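PDB 3CK2: conserved uncharacterized protein (predicted phosphoesterase COG0622) from Streptococcus pneumoniae, which is of unknown function but binds two manganese ions and is probably a phosphodiesterase of the calcineurin-like superfamily. Local coordinates for residues 19-22 with 23-26. Numbering follows the deposited sequence.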
ATOM      1  N   SER A  19       8.984   1.860  14.420  1.00 21.38           N
ATOM      2  CA  SER A  19      10.048   1.570  13.504  1.00 22.21           C
ATOM      3  C   SER A  19      10.424   0.083  13.494  1.00 22.10           C
ATOM      4  O   SER A  19      10.889  -0.410  12.481  1.00 21.20           O
ATOM      5  CB  SER A  19      11.273   2.449  13.825  1.00 22.54           C
ATOM      6  OG  SER A  19      11.649   2.300  15.164  1.00 22.79           O
ATOM      7  N   LEU A  20      10.196  -0.633  14.600  1.00 23.27           N
ATOM      8  CA  LEU A  20      10.527  -2.065  14.641  1.00 23.68           C
ATOM      9  C   LEU A  20       9.655  -2.804  13.650  1.00 23.38           C
ATOM     10  O   LEU A  20      10.130  -3.732  12.988  1.00 22.30           O
ATOM     11  CB  LEU A  20      10.365  -2.680  16.031  1.00 24.06           C
ATOM     12  CG  LEU A  20      11.448  -2.559  17.118  1.00 27.81           C
ATOM     13  CD1 LEU A  20      10.995  -3.358  18.366  1.00 27.86           C
ATOM     14  CD2 LEU A  20      12.875  -3.013  16.713  1.00 28.43           C
ATOM     15  N   ILE A  21       8.390  -2.396  13.513  1.00 23.44           N
ATOM     16  CA  ILE A  21       7.511  -3.116  12.558  1.00 23.47           C
ATOM     17  C   ILE A  21       7.900  -2.889  11.092  1.00 23.41           C
ATOM     18  O   ILE A  21       7.803  -3.786  10.249  1.00 24.46           O
ATOM     19  CB  ILE A  21       5.965  -2.913  12.811  1.00 22.98           C
ATOM     20  CG1 ILE A  21       5.196  -4.079  12.161  1.00 23.53           C
ATOM     21  CG2 ILE A  21       5.434  -1.572  12.333  1.00 19.96           C
ATOM     22  CD1 ILE A  21       5.480  -5.475  12.765  1.00 20.69           C
ATOM     23  N   VAL A  22       8.340  -1.683  10.802  1.00 23.82           N
ATOM     24  CA  VAL A  22       8.815  -1.321   9.471  1.00 23.76           C
ATOM     25  C   VAL A  22      10.090  -2.106   9.104  1.00 23.63           C
ATOM     26  O   VAL A  22      10.203  -2.628   7.990  1.00 23.70           O
ATOM     27  CB  VAL A  22       9.022   0.213   9.405  1.00 23.59           C
ATOM     28  CG1 VAL A  22       9.802   0.617   8.140  1.00 22.67           C
ATOM     29  CG2 VAL A  22       7.666   0.882   9.488  1.00 21.54           C
ATOM     30  N   GLU A  23      11.030  -2.167  10.049  1.00 23.90           N
ATOM     31  CA  GLU A  23      12.286  -2.954   9.909  1.00 24.42           C
ATOM     32  C   GLU A  23      11.999  -4.454   9.713  1.00 23.94           C
ATOM     33  O   GLU A  23      12.607  -5.106   8.888  1.00 23.30           O
ATOM     34  CB  GLU A  23      13.182  -2.769  11.149  1.00 24.25           C
ATOM     35  CG  GLU A  23      14.542  -3.481  11.072  1.00 24.57           C
ATOM     36  CD  GLU A  23      15.420  -3.308  12.323  1.00 25.64           C
ATOM     37  OE1 GLU A  23      14.885  -2.976  13.405  1.00 28.39           O
ATOM     38  OE2 GLU A  23      16.649  -3.560  12.236  1.00 27.41           O
ATOM     39  N   GLU A  24      11.074  -4.978  10.508  1.00 24.72           N
ATOM     40  CA  GLU A  24      10.698  -6.381  10.456  1.00 25.30           C
ATOM     41  C   GLU A  24      10.116  -6.760   9.099  1.00 24.89           C
ATOM     42  O   GLU A  24      10.475  -7.794   8.541  1.00 26.04           O
ATOM     43  CB  GLU A  24       9.697  -6.706  11.548  1.00 24.89           C
ATOM     44  CG  GLU A  24       9.382  -8.170  11.546  1.00 28.44           C
ATOM     45  CD  GLU A  24       8.575  -8.638  12.747  1.00 29.10           C
ATOM     46  OE1 GLU A  24       8.295  -7.801  13.663  1.00 33.17           O
ATOM     47  OE2 GLU A  24       8.240  -9.854  12.739  1.00 28.55           O
ATOM     48  N   VAL A  25       9.237  -5.919   8.575  1.00 23.89           N
ATOM     49  CA  VAL A  25       8.615  -6.138   7.264  1.00 23.62           C
ATOM     50  C   VAL A  25       9.616  -5.939   6.096  1.00 23.43           C
ATOM     51  O   VAL A  25       9.618  -6.724   5.123  1.00 22.56           O
ATOM     52  CB  VAL A  25       7.320  -5.229   7.099  1.00 22.91           C
ATOM     53  CG1 VAL A  25       6.873  -5.103   5.634  1.00 20.31           C
ATOM     54  CG2 VAL A  25       6.209  -5.738   8.014  1.00 20.60           C
ATOM     55  N   ARG A  26      10.465  -4.910   6.202  1.00 23.65           N
ATOM     56  CA  ARG A  26      11.570  -4.729   5.266  1.00 23.79           C
ATOM     57  C   ARG A  26      12.411  -6.011   5.187  1.00 23.25           C
ATOM     58  O   ARG A  26      12.569  -6.607   4.101  1.00 22.66           O
ATOM     59  CB  ARG A  26      12.492  -3.541   5.632  1.00 23.80           C
ATOM     60  CG  ARG A  26      13.619  -3.368   4.548  1.00 24.32           C
ATOM     61  CD  ARG A  26      14.988  -2.824   4.988  1.00 25.63           C
ATOM     62  NE  ARG A  26      15.508  -3.422   6.214  1.00 26.51           N
ATOM     63  CZ  ARG A  26      16.360  -2.805   7.033  1.00 28.59           C
ATOM     64  NH1 ARG A  26      16.783  -1.601   6.729  1.00 31.27           N
ATOM     65  NH2 ARG A  26      16.804  -3.380   8.157  1.00 28.09           N
TER
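Leu20 overlaps the outer part of Glu23, the two side chains lying side by side and pointing the same way. Its CD2 methyl stops 3.9 Å from OE1 of Glu23. An extended chain, with CG anti to the backbone N (chi1 -177°), carries the Glu23 carboxylate out alongside Leu20. One residue further on, Ile21 crosses Glu24 at a slant, and its CD1 comes 3.8 Å from Glu24 OE1. The other carboxylate oxygen, Glu24 OE2, is hydrogen-bonded to His164 NE2, which should help fix the turn of the group. On the buried side, Val25 lays CG2 3.4 Å from the carbonyl oxygen of Ile21. Val25 packs on Ile10 and Met12 of strand 7-12, while Val22 touches Ser15. Four backbone hydrogen bonds link segments 19-22 and 23-26. Among them, Glu23 N reaches Ser19 O at 3.0 Å and Arg26 N reaches Val22 O at 2.9 Å. Asp18 OD1 accepts a hydrogen bond from Ile21 N. The i to i+4 bonds are those of an alpha-helix. With Ile21, Val22 and Val25 buried and Leu20 and Glu24 exposed, it is amphipathic. It is the crossover helix of the beta-alpha-beta unit formed by strand 7-12, helix 19-29 and strand 35-38 in a calcineurin-like phosphoesterase fold.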